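Side-chain contacts in tryptophan halogenase (Shewanella frigidimarina, PDB 2PYX), which probably acts as a flavin-dependent monooxygenase of the tryptophan halogenase family, using FAD to halogenate tryptophan or a related substrate: residues Tyr170-Ala174 and Ala175-Gln179; Ser302-Asp306 and Ile307-Lys311; Gln402-Ile405 and Asp406-Leu410; Gln451-Tyr455 and Lys456-Phe460. All blocks are in the same frame, centred on the assembly; numbering follows the deposited sequence. Where two conformers were deposited one is given.

How the contacts relate
All four contacts are local and lie in series along one chain. Contacts 1 and 2 share a chemistry, each an asparagine N-cap at the start of a helix, directly after a strand in contact 1 and after a loop in contact 2, but contact 1 is partly buried beside the predicted FAD site, whereas contact 2 lies at the surface and adds two waters. Contact 3 is a buried turn inside helix 383-413, held by backbone bonds and aliphatic packing. Contact 4 is a surface loop with apolar packing and water bridges in place of direct bonds. Contacts 3 and 4 touch: Gln403 NE2 probably bonds to Phe460 O (2.8 Å), and Phe407 meets Phe460.

Contact 1: Tyr170-Ala174 and Ala175-Gln179; sequences YHLNA and AKFSQ
Asn173 OD1 accepts from Lys176 N at 3.0 Å in a nearly straight bond, N-H...O 167°. The donor stands well above the plane of the amide, 48° out of it, and so does not lie on a lone pair. With CG anti to the backbone N (chi1 177°), the amide of Asn173 swings alongside the first helical turn. The Lys176 chain runs extended obliquely across this amide, and its CD lies 3.6 Å from Asn173 ND2. The backbone takes over from there: Phe177 N donates to Asn173 O at 3.0 Å, in the carbonyl plane, and Ser178 N to Ala174 O at 2.9 Å. Before the cap, Leu172 CD2 meets Phe177 CD2 at 3.9 Å, the leucine reaching the ring obliquely. Further out, Phe80 packs edge-to-face on the Phe177 ring, and Met66, Leu70 and Ile21 also touch it, while Ser178 rests on Thr17, a predicted FAD-binding residue at the start of helix 16-31. The arrangement is a classic asparagine N-cap, joining strand 169-172 to helix 174-187 next to what is probably the glycine-rich, FAD-binding turn of a Rossmann-type fold.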
loop_
_atom_site.group_PDB
_atom_site.type_symbol
_atom_site.label_atom_id
_atom_site.label_comp_id
_atom_site.label_asym_id
_atom_site.label_seq_id
_atom_site.Cartn_x
_atom_site.Cartn_y
_atom_site.Cartn_z
ATOM N N TYR A 170 2.278 6.593 6.142
ATOM C CA TYR A 170 1.202 7.138 6.950
ATOM C C TYR A 170 0.028 6.181 7.167
ATOM O O TYR A 170 -0.215 5.271 6.384
ATOM C CB TYR A 170 0.644 8.418 6.322
ATOM C CG TYR A 170 1.700 9.465 5.992
ATOM C CD1 TYR A 170 2.144 10.360 6.960
ATOM C CD2 TYR A 170 2.207 9.559 4.705
ATOM C CE1 TYR A 170 3.088 11.330 6.649
ATOM C CE2 TYR A 170 3.165 10.497 4.382
ATOM C CZ TYR A 170 3.594 11.386 5.362
ATOM O OH TYR A 170 4.527 12.344 5.030
ATOM N N HIS A 171 -0.705 6.449 8.243
ATOM C CA HIS A 171 -2.112 6.073 8.364
ATOM C C HIS A 171 -2.911 7.356 8.138
ATOM O O HIS A 171 -2.539 8.407 8.677
ATOM C CB HIS A 171 -2.406 5.542 9.762
ATOM C CG HIS A 171 -1.670 4.290 10.110
ATOM N ND1 HIS A 171 -0.967 4.140 11.289
ATOM C CD2 HIS A 171 -1.559 3.110 9.452
ATOM C CE1 HIS A 171 -0.438 2.929 11.324
ATOM N NE2 HIS A 171 -0.782 2.284 10.221
ATOM N N LEU A 172 -3.995 7.268 7.371
ATOM C CA LEU A 172 -4.747 8.469 6.996
ATOM C C LEU A 172 -6.230 8.174 6.820
ATOM O O LEU A 172 -6.621 7.022 6.683
ATOM C CB LEU A 172 -4.157 9.095 5.711
ATOM C CG LEU A 172 -4.087 8.219 4.439
ATOM C CD1 LEU A 172 -5.419 8.097 3.664
ATOM C CD2 LEU A 172 -3.016 8.714 3.460
ATOM N N ASN A 173 -7.024 9.239 6.828
ATOM C CA ASN A 173 -8.445 9.176 6.438
ATOM C C ASN A 173 -8.505 9.458 4.928
ATOM O O ASN A 173 -8.183 10.573 4.486
ATOM C CB ASN A 173 -9.204 10.239 7.237
ATOM C CG ASN A 173 -10.682 10.341 6.872
ATOM O OD1 ASN A 173 -11.071 10.317 5.698
ATOM N ND2 ASN A 173 -11.517 10.558 7.907
ATOM N N ALA A 174 -8.870 8.472 4.135
ATOM C CA ALA A 174 -8.824 8.632 2.673
ATOM C C ALA A 174 -9.767 9.690 2.117
ATOM O O ALA A 174 -9.446 10.373 1.126
ATOM C CB ALA A 174 -9.056 7.310 1.969
ATOM N N ALA A 175 -10.951 9.810 2.709
ATOM C CA ALA A 175 -11.900 10.801 2.218
ATOM C C ALA A 175 -11.355 12.217 2.454
ATOM O O ALA A 175 -11.476 13.107 1.609
ATOM C CB ALA A 175 -13.253 10.652 2.883
ATOM N N LYS A 176 -10.768 12.436 3.617
ATOM C CA LYS A 176 -10.179 13.741 3.907
ATOM C C LYS A 176 -8.991 14.036 2.991
ATOM O O LYS A 176 -8.786 15.165 2.548
ATOM C CB LYS A 176 -9.771 13.861 5.380
ATOM C CG LYS A 176 -10.973 13.941 6.319
ATOM C CD LYS A 176 -10.578 14.014 7.762
ATOM C CE LYS A 176 -11.820 14.110 8.651
ATOM N NZ LYS A 176 -11.487 14.771 9.942
ATOM N N PHE A 177 -8.234 12.991 2.659
ATOM C CA PHE A 177 -7.131 13.129 1.722
ATOM C C PHE A 177 -7.639 13.509 0.321
ATOM O O PHE A 177 -7.130 14.419 -0.298
ATOM C CB PHE A 177 -6.309 11.822 1.725
ATOM C CG PHE A 177 -5.025 11.848 0.915
ATOM C CD1 PHE A 177 -4.303 13.017 0.705
ATOM C CD2 PHE A 177 -4.506 10.648 0.442
ATOM C CE1 PHE A 177 -3.115 13.002 -0.033
ATOM C CE2 PHE A 177 -3.305 10.635 -0.278
ATOM C CZ PHE A 177 -2.638 11.811 -0.508
ATOM N N SER A 178 -8.654 12.822 -0.168
ATOM C CA SER A 178 -9.237 13.129 -1.466
ATOM C C SER A 178 -9.718 14.579 -1.510
ATOM O O SER A 178 -9.572 15.258 -2.520
ATOM C CB SER A 178 -10.404 12.179 -1.735
ATOM O OG SER A 178 -9.922 10.866 -1.883
ATOM N N GLN A 179 -10.314 15.038 -0.405
ATOM C CA GLN A 179 -10.782 16.430 -0.335
ATOM C C GLN A 179 -9.632 17.430 -0.392
ATOM O O GLN A 179 -9.678 18.425 -1.111
ATOM C CB GLN A 179 -11.626 16.669 0.905
ATOM C CG GLN A 179 -12.275 18.063 0.938
ATOM C CD GLN A 179 -13.050 18.416 -0.336
ATOM O OE1 GLN A 179 -13.885 17.643 -0.814
ATOM N NE2 GLN A 179 -12.769 19.597 -0.895
#

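Contact 2: Ser302-Asp306 and Ile307-Lys311; sequences SHTND and IDAQK
Asn305 O is gripped by two donors, the hydroxyl Thr304 OG1 at 3.0 Å and the backbone Ala309 N at 3.2 Å. The hydroxyl lies in the carbonyl plane on a lone pair, whereas the amide N-H arrives tilted 26° from that plane. OG1 of Thr304, anti to its own nitrogen, also touches Asp308 CB. The side chain of Asn305 makes a shorter bond: OD1 accepts from Asp308 N at 2.8 Å, almost straight at hydrogen (171°) and with the donor close to the extension of the C=O bond. Asn305 is thus the N-cap of helix 306-317, which follows the loop after strand 292-299, and Gln310 N to Asp306 O at 3.0 Å continues the helical pattern. Across the cap the amide of Asn305 and the carboxylate of Asp308 cross obliquely, their planes 51° apart. Two waters bridge the residues: one accepts from the backbone Asn305 N and donates to Asp308 OD2 at 2.7 Å, the other accepts from the side-chain Asn305 ND2 and donates to Asp308 OD1 at 3.0 Å. Each carboxylate oxygen therefore receives a water hydrogen, and proximity to the helix N-terminus would probably favour the ionised form of Asp308. Asp306 turns elsewhere, its OD1 bonded to Tyr299 OH. Ala309 CB packs on Tyr297 and Tyr299 of strand 292-299, while Gln310 touches Leu257 of strand 255-262.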
loop_
_atom_site.group_PDB
_atom_site.type_symbol
_atom_site.label_atom_id
_atom_site.label_comp_id
_atom_site.label_asym_id
_atom_site.label_seq_id
_atom_site.Cartn_x
_atom_site.Cartn_y
_atom_site.Cartn_z
ATOM N N SER A 302 -15.827 -19.011 2.334
ATOM C CA SER A 302 -15.881 -20.461 2.188
ATOM C C SER A 302 -15.327 -21.186 3.385
ATOM O O SER A 302 -15.342 -22.432 3.389
ATOM C CB SER A 302 -15.215 -20.935 0.907
ATOM O OG SER A 302 -13.828 -20.714 0.948
ATOM N N HIS A 303 -14.869 -20.448 4.398
ATOM C CA HIS A 303 -14.420 -21.023 5.652
ATOM C C HIS A 303 -15.281 -20.659 6.858
ATOM O O HIS A 303 -15.308 -21.421 7.813
ATOM C CB HIS A 303 -12.965 -20.645 5.943
ATOM C CG HIS A 303 -12.011 -21.274 4.984
ATOM N ND1 HIS A 303 -11.701 -20.702 3.772
ATOM C CD2 HIS A 303 -11.291 -22.419 5.059
ATOM C CE1 HIS A 303 -10.846 -21.484 3.129
ATOM N NE2 HIS A 303 -10.599 -22.542 3.876
ATOM N N THR A 304 -15.941 -19.508 6.814
ATOM C CA THR A 304 -16.816 -19.071 7.893
ATOM C C THR A 304 -18.000 -18.286 7.359
ATOM O O THR A 304 -17.911 -17.581 6.346
ATOM C CB THR A 304 -16.070 -18.215 8.920
ATOM O OG1 THR A 304 -16.991 -17.830 9.964
ATOM C CG2 THR A 304 -15.525 -16.941 8.321
ATOM N N ASN A 305 -19.142 -18.402 8.052
ATOM C CA ASN A 305 -20.258 -17.509 7.753
ATOM C C ASN A 305 -20.049 -16.128 8.373
ATOM O O ASN A 305 -19.046 -15.897 9.073
ATOM C CB ASN A 305 -21.615 -18.128 8.109
ATOM C CG ASN A 305 -21.859 -18.224 9.581
ATOM O OD1 ASN A 305 -21.228 -17.542 10.381
ATOM N ND2 ASN A 305 -22.831 -19.043 9.945
ATOM N N ASP A 306 -20.950 -15.196 8.069
ATOM C CA ASP A 306 -20.788 -13.845 8.526
ATOM C C ASP A 306 -21.140 -13.663 10.001
ATOM O O ASP A 306 -20.557 -12.817 10.685
ATOM C CB ASP A 306 -21.588 -12.896 7.646
ATOM C CG ASP A 306 -21.189 -12.991 6.193
ATOM O OD1 ASP A 306 -19.967 -12.998 5.896
ATOM O OD2 ASP A 306 -22.076 -13.048 5.348
ATOM N N ILE A 307 -22.082 -14.455 10.494
ATOM C CA ILE A 307 -22.446 -14.418 11.926
ATOM C C ILE A 307 -21.224 -14.697 12.805
ATOM O O ILE A 307 -20.917 -13.948 13.757
ATOM C CB ILE A 307 -23.553 -15.471 12.206
ATOM C CG1 ILE A 307 -24.854 -15.042 11.513
ATOM C CG2 ILE A 307 -23.738 -15.680 13.705
ATOM C CD1 ILE A 307 -25.841 -16.176 11.306
ATOM N N ASP A 308 -20.518 -15.774 12.483
ATOM C CA ASP A 308 -19.364 -16.184 13.239
ATOM C C ASP A 308 -18.188 -15.192 13.053
ATOM O O ASP A 308 -17.442 -14.885 13.987
ATOM C CB ASP A 308 -18.954 -17.580 12.831
ATOM C CG ASP A 308 -19.956 -18.639 13.224
ATOM O OD1 ASP A 308 -20.898 -18.341 13.992
ATOM O OD2 ASP A 308 -19.810 -19.787 12.749
ATOM N N ALA A 309 -18.030 -14.689 11.850
ATOM C CA ALA A 309 -16.977 -13.686 11.614
ATOM C C ALA A 309 -17.195 -12.454 12.465
ATOM O O ALA A 309 -16.244 -11.879 12.995
ATOM C CB ALA A 309 -16.919 -13.303 10.149
ATOM N N GLN A 310 -18.444 -12.012 12.581
ATOM C CA GLN A 310 -18.740 -10.862 13.408
ATOM C C GLN A 310 -18.379 -11.121 14.861
ATOM O O GLN A 310 -17.806 -10.258 15.550
ATOM C CB GLN A 310 -20.197 -10.446 13.267
ATOM C CG GLN A 310 -20.476 -9.200 14.118
ATOM C CD GLN A 310 -21.887 -8.710 14.004
ATOM O OE1 GLN A 310 -22.740 -9.059 14.828
ATOM N NE2 GLN A 310 -22.152 -7.906 12.994
ATOM N N LYS A 311 -18.680 -12.318 15.339
ATOM C CA LYS A 311 -18.324 -12.684 16.716
ATOM C C LYS A 311 -16.821 -12.581 16.955
ATOM O O LYS A 311 -16.366 -12.037 17.952
ATOM C CB LYS A 311 -18.836 -14.070 17.094
ATOM C CG LYS A 311 -18.571 -14.481 18.556
ATOM C CD LYS A 311 -19.237 -13.554 19.562
ATOM C CE LYS A 311 -19.106 -14.120 20.988
ATOM N NZ LYS A 311 -19.653 -13.185 22.031
HETATM O O HOH W 1 -19.310 -20.450 10.148
HETATM O O HOH W 2 -23.508 -19.391 12.949
#

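Contact 3: Gln402-Ile405 and Asp406-Leu410; sequences QQII and DFLKL
Four successive backbone bonds tie Gln402-Ile405 to Asp406-Leu410: Asp406 N to Gln402 O, Phe407 N to Gln403 O, Leu408 N to Ile404 O and Lys409 N to Ile405 O, from 2.8 to 3.0 Å. The straightest, from Leu408 N, reaches 172° at hydrogen. Apolar contact across this turn is made by Ile404 and Leu408, which lie side by side and point the same way, CG2 of Ile404 4.1 Å from CD1 of Leu408. CD1 of Leu408 also comes within 3.2 Å of Ile404 O, the oxygen that accepts from Leu408 N. Among the polar side chains, Asp406 has CG anti to its carbonyl carbon (chi1 -75°), which lays the carboxylate against the Gln402 backbone carbonyl, Asp406 CG 3.3 Å from Gln402 O. OD2 of Asp406 approaches Gln402 CG at 3.9 Å, and the amide and carboxylate planes are only 18° apart, with no bond between them. OD2 instead bonds to Ser435 OG; an alanine in place of Asp406 would probably leave the Ser435 hydroxyl without this partner and open a gap beside Gln402. Helix 434-443 carries Ser435 and Leu436 against Asp406, while Val250 and Leu251 of helix 248-251 meet Ile405. Phe407 packs against Ser464 and Val468 of helix 462-471 and touches Glu361, the predicted tryptophan-binding residue, so this turn of helix 383-413 is wedged among three neighbouring helices.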
loop_
_atom_site.group_PDB
_atom_site.type_symbol
_atom_site.label_atom_id
_atom_site.label_comp_id
_atom_site.label_asym_id
_atom_site.label_seq_id
_atom_site.Cartn_x
_atom_site.Cartn_y
_atom_site.Cartn_z
ATOM N N GLN A 402 2.054 -10.111 -9.829
ATOM C CA GLN A 402 2.583 -11.438 -9.454
ATOM C C GLN A 402 3.325 -11.327 -8.126
ATOM O O GLN A 402 3.178 -12.200 -7.273
ATOM C CB GLN A 402 3.470 -12.033 -10.554
ATOM C CG GLN A 402 4.179 -13.338 -10.145
ATOM C CD GLN A 402 5.068 -13.948 -11.256
ATOM O OE1 GLN A 402 4.705 -14.936 -11.893
ATOM N NE2 GLN A 402 6.242 -13.360 -11.468
ATOM N N GLN A 403 4.136 -10.286 -7.955
ATOM C CA GLN A 403 4.890 -10.095 -6.734
ATOM C C GLN A 403 3.975 -9.860 -5.559
ATOM O O GLN A 403 4.236 -10.392 -4.462
ATOM C CB GLN A 403 5.855 -8.935 -6.852
ATOM C CG GLN A 403 6.860 -8.970 -5.735
ATOM C CD GLN A 403 7.715 -7.748 -5.600
ATOM O OE1 GLN A 403 7.234 -6.616 -5.580
ATOM N NE2 GLN A 403 9.033 -7.995 -5.394
ATOM N N ILE A 404 2.909 -9.080 -5.738
ATOM C CA ILE A 404 1.986 -8.792 -4.632
ATOM C C ILE A 404 1.334 -10.105 -4.203
ATOM O O ILE A 404 1.270 -10.434 -3.028
ATOM C CB ILE A 404 0.925 -7.769 -5.077
ATOM C CG1 ILE A 404 1.530 -6.375 -5.170
ATOM C CG2 ILE A 404 -0.255 -7.808 -4.128
ATOM C CD1 ILE A 404 0.743 -5.435 -5.991
ATOM N N ILE A 405 0.830 -10.888 -5.151
ATOM C CA ILE A 405 0.127 -12.105 -4.795
ATOM C C ILE A 405 1.079 -13.064 -4.056
ATOM O O ILE A 405 0.755 -13.666 -3.013
ATOM C CB ILE A 405 -0.547 -12.770 -5.990
ATOM C CG1 ILE A 405 -1.603 -11.851 -6.611
ATOM C CG2 ILE A 405 -1.182 -14.119 -5.561
ATOM C CD1 ILE A 405 -2.661 -11.404 -5.642
ATOM N N ASP A 406 2.288 -13.188 -4.582
ATOM C CA ASP A 406 3.237 -14.113 -3.999
ATOM C C ASP A 406 3.668 -13.637 -2.611
ATOM O O ASP A 406 3.807 -14.436 -1.679
ATOM C CB ASP A 406 4.496 -14.239 -4.880
ATOM C CG ASP A 406 4.264 -15.058 -6.124
ATOM O OD1 ASP A 406 3.150 -15.599 -6.344
ATOM O OD2 ASP A 406 5.265 -15.166 -6.913
ATOM N N PHE A 407 3.911 -12.339 -2.477
ATOM C CA PHE A 407 4.365 -11.791 -1.197
ATOM C C PHE A 407 3.275 -11.957 -0.134
ATOM O O PHE A 407 3.548 -12.369 0.997
ATOM C CB PHE A 407 4.808 -10.324 -1.322
ATOM C CG PHE A 407 5.360 -9.753 -0.037
ATOM C CD1 PHE A 407 6.331 -10.426 0.680
ATOM C CD2 PHE A 407 4.884 -8.555 0.464
ATOM C CE1 PHE A 407 6.848 -9.888 1.871
ATOM C CE2 PHE A 407 5.402 -8.010 1.632
ATOM C CZ PHE A 407 6.377 -8.683 2.331
ATOM N N LEU A 408 2.038 -11.612 -0.485
ATOM C CA LEU A 408 0.929 -11.805 0.464
ATOM C C LEU A 408 0.772 -13.261 0.817
ATOM O O LEU A 408 0.686 -13.622 1.977
ATOM C CB LEU A 408 -0.361 -11.251 -0.103
ATOM C CG LEU A 408 -0.586 -9.759 0.155
ATOM C CD1 LEU A 408 0.558 -8.853 -0.288
ATOM C CD2 LEU A 408 -1.915 -9.308 -0.452
ATOM N N LYS A 409 0.770 -14.132 -0.192
ATOM C CA LYS A 409 0.598 -15.570 0.069
ATOM C C LYS A 409 1.691 -16.118 0.987
ATOM O O LYS A 409 1.427 -16.994 1.829
ATOM C CB LYS A 409 0.576 -16.336 -1.243
ATOM C CG LYS A 409 0.389 -17.853 -1.092
ATOM C CD LYS A 409 -0.966 -18.204 -0.379
ATOM C CE LYS A 409 -1.181 -19.706 -0.380
ATOM N NZ LYS A 409 -2.621 -20.118 -0.115
ATOM N N LEU A 410 2.925 -15.631 0.827
ATOM C CA LEU A 410 4.040 -16.029 1.702
ATOM C C LEU A 410 3.669 -15.927 3.182
ATOM O O LEU A 410 4.098 -16.734 3.980
ATOM C CB LEU A 410 5.266 -15.120 1.435
ATOM C CG LEU A 410 6.543 -15.445 2.243
ATOM C CD1 LEU A 410 7.088 -16.795 1.943
ATOM C CD2 LEU A 410 7.646 -14.388 1.982
#

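Contact 4: Gln451-Tyr455 and Lys456-Phe460; sequences QDISY and KEALF
Ala458 CB meets Tyr455 CE2 at 3.8 Å and Ile453 CG2 at 3.9 Å, so the three side chains form a small apolar cluster across the turn. Within it Ile453 lays CG2 over the centre of one face of the Tyr455 ring, 4.1 Å above its plane. The ring is turned back over the bend because CG of Tyr455 sits between the backbone N and the carbonyl carbon (chi1 56°). Its CD2 edge then faces Lys456 O, 3.4 Å away and near the ring plane. At the far end of Ile453, CD1 reaches Phe460 O at 3.6 Å. Water takes the place of direct bonds between the two halves: one molecule, in the plane of the ring, lies 2.7 Å from Tyr455 OH and accepts from Leu459 N, and another donates to Tyr455 O and accepts from Ala458 N at 3.0 Å. A leucine in place of Tyr455 has neither hydroxyl nor ring face, and would probably leave the water at Leu459 N without its second partner and Ile453 CG2 less well packed. Tyr455 also packs on Arg396 and Gln399 of helix 383-413. The whole is a water-bridged, irregular loop between helices 434-443 and 462-471, and it delivers Phe460 to the side of Glu361 in the predicted tryptophan-binding site.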
loop_
_atom_site.group_PDB
_atom_site.type_symbol
_atom_site.label_atom_id
_atom_site.label_comp_id
_atom_site.label_asym_id
_atom_site.label_seq_id
_atom_site.Cartn_x
_atom_site.Cartn_y
_atom_site.Cartn_z
ATOM N N GLN A 451 19.002 -10.953 -6.190
ATOM C CA GLN A 451 19.134 -11.833 -7.370
ATOM C C GLN A 451 17.815 -12.498 -7.728
ATOM O O GLN A 451 17.648 -13.028 -8.847
ATOM C CB GLN A 451 20.159 -12.960 -7.156
ATOM C CG GLN A 451 21.582 -12.555 -6.851
ATOM C CD GLN A 451 22.361 -12.127 -8.070
ATOM O OE1 GLN A 451 22.002 -12.450 -9.207
ATOM N NE2 GLN A 451 23.449 -11.399 -7.844
ATOM N N ASP A 452 16.868 -12.497 -6.784
ATOM C CA ASP A 452 15.590 -13.121 -6.997
ATOM C C ASP A 452 14.639 -12.264 -7.817
ATOM O O ASP A 452 13.588 -12.775 -8.226
ATOM C CB ASP A 452 14.880 -13.423 -5.676
ATOM C CG ASP A 452 15.608 -14.440 -4.832
ATOM O OD1 ASP A 452 16.326 -15.334 -5.359
ATOM O OD2 ASP A 452 15.412 -14.316 -3.593
ATOM N N ILE A 453 15.007 -10.997 -8.052
ATOM C CA ILE A 453 14.151 -10.025 -8.776
ATOM C C ILE A 453 14.892 -9.637 -10.075
ATOM O O ILE A 453 16.010 -9.177 -10.016
ATOM C CB ILE A 453 13.899 -8.774 -7.889
ATOM C CG1 ILE A 453 13.126 -9.174 -6.608
ATOM C CG2 ILE A 453 13.143 -7.711 -8.672
ATOM C CD1 ILE A 453 13.109 -8.137 -5.457
ATOM N N SER A 454 14.237 -9.820 -11.226
ATOM C CA SER A 454 14.895 -9.639 -12.525
ATOM C C SER A 454 14.751 -8.258 -13.111
ATOM O O SER A 454 15.501 -7.888 -14.034
ATOM C CB SER A 454 14.354 -10.629 -13.527
ATOM O OG SER A 454 13.018 -10.341 -13.875
ATOM N N TYR A 455 13.782 -7.506 -12.611
ATOM C CA TYR A 455 13.343 -6.264 -13.253
ATOM C C TYR A 455 13.566 -5.081 -12.328
ATOM O O TYR A 455 13.731 -5.199 -11.103
ATOM C CB TYR A 455 11.854 -6.373 -13.683
ATOM C CG TYR A 455 10.935 -6.726 -12.528
ATOM C CD1 TYR A 455 10.666 -8.044 -12.226
ATOM C CD2 TYR A 455 10.329 -5.741 -11.750
ATOM C CE1 TYR A 455 9.856 -8.391 -11.160
ATOM C CE2 TYR A 455 9.504 -6.087 -10.672
ATOM C CZ TYR A 455 9.263 -7.398 -10.397
ATOM O OH TYR A 455 8.482 -7.763 -9.338
ATOM N N LYS A 456 13.579 -3.898 -12.930
ATOM C CA LYS A 456 13.858 -2.672 -12.219
ATOM C C LYS A 456 12.654 -2.251 -11.371
ATOM O O LYS A 456 11.495 -2.546 -11.688
ATOM C CB LYS A 456 14.215 -1.567 -13.237
ATOM C CG LYS A 456 15.559 -1.817 -13.882
ATOM C CD LYS A 456 15.737 -1.209 -15.289
ATOM C CE LYS A 456 15.646 0.280 -15.308
ATOM N NZ LYS A 456 16.022 0.811 -16.674
ATOM N N GLU A 457 12.947 -1.562 -10.275
ATOM C CA GLU A 457 11.944 -0.850 -9.516
ATOM C C GLU A 457 10.797 -1.724 -9.010
ATOM O O GLU A 457 9.634 -1.380 -9.109
ATOM C CB GLU A 457 11.395 0.310 -10.314
ATOM C CG GLU A 457 12.428 1.363 -10.613
ATOM C CD GLU A 457 11.841 2.339 -11.612
ATOM O OE1 GLU A 457 11.692 1.956 -12.813
ATOM O OE2 GLU A 457 11.470 3.437 -11.172
ATOM N N ALA A 458 11.160 -2.839 -8.390
ATOM C CA ALA A 458 10.150 -3.680 -7.798
ATOM C C ALA A 458 9.388 -2.963 -6.700
ATOM O O ALA A 458 9.917 -2.105 -5.992
ATOM C CB ALA A 458 10.772 -4.917 -7.239
ATOM N N LEU A 459 8.119 -3.332 -6.515
ATOM C CA LEU A 459 7.335 -2.756 -5.445
ATOM C C LEU A 459 7.869 -3.165 -4.081
ATOM O O LEU A 459 7.999 -2.320 -3.194
ATOM C CB LEU A 459 5.881 -3.225 -5.542
ATOM C CG LEU A 459 4.799 -2.418 -6.239
ATOM C CD1 LEU A 459 3.466 -2.980 -5.760
ATOM C CD2 LEU A 459 4.857 -0.917 -5.992
ATOM N N PHE A 460 8.153 -4.441 -3.921
ATOM C CA PHE A 460 8.784 -4.948 -2.693
ATOM C C PHE A 460 10.211 -5.381 -2.980
ATOM O O PHE A 460 10.457 -6.247 -3.819
ATOM C CB PHE A 460 8.020 -6.169 -2.137
ATOM C CG PHE A 460 6.581 -5.911 -1.831
ATOM C CD1 PHE A 460 6.206 -5.246 -0.676
ATOM C CD2 PHE A 460 5.574 -6.373 -2.681
ATOM C CE1 PHE A 460 4.863 -5.030 -0.413
ATOM C CE2 PHE A 460 4.257 -6.151 -2.404
ATOM C CZ PHE A 460 3.896 -5.471 -1.288
HETATM O O HOH W 3 7.319 -5.669 -8.177
HETATM O O HOH W 4 13.884 -4.109 -8.605
#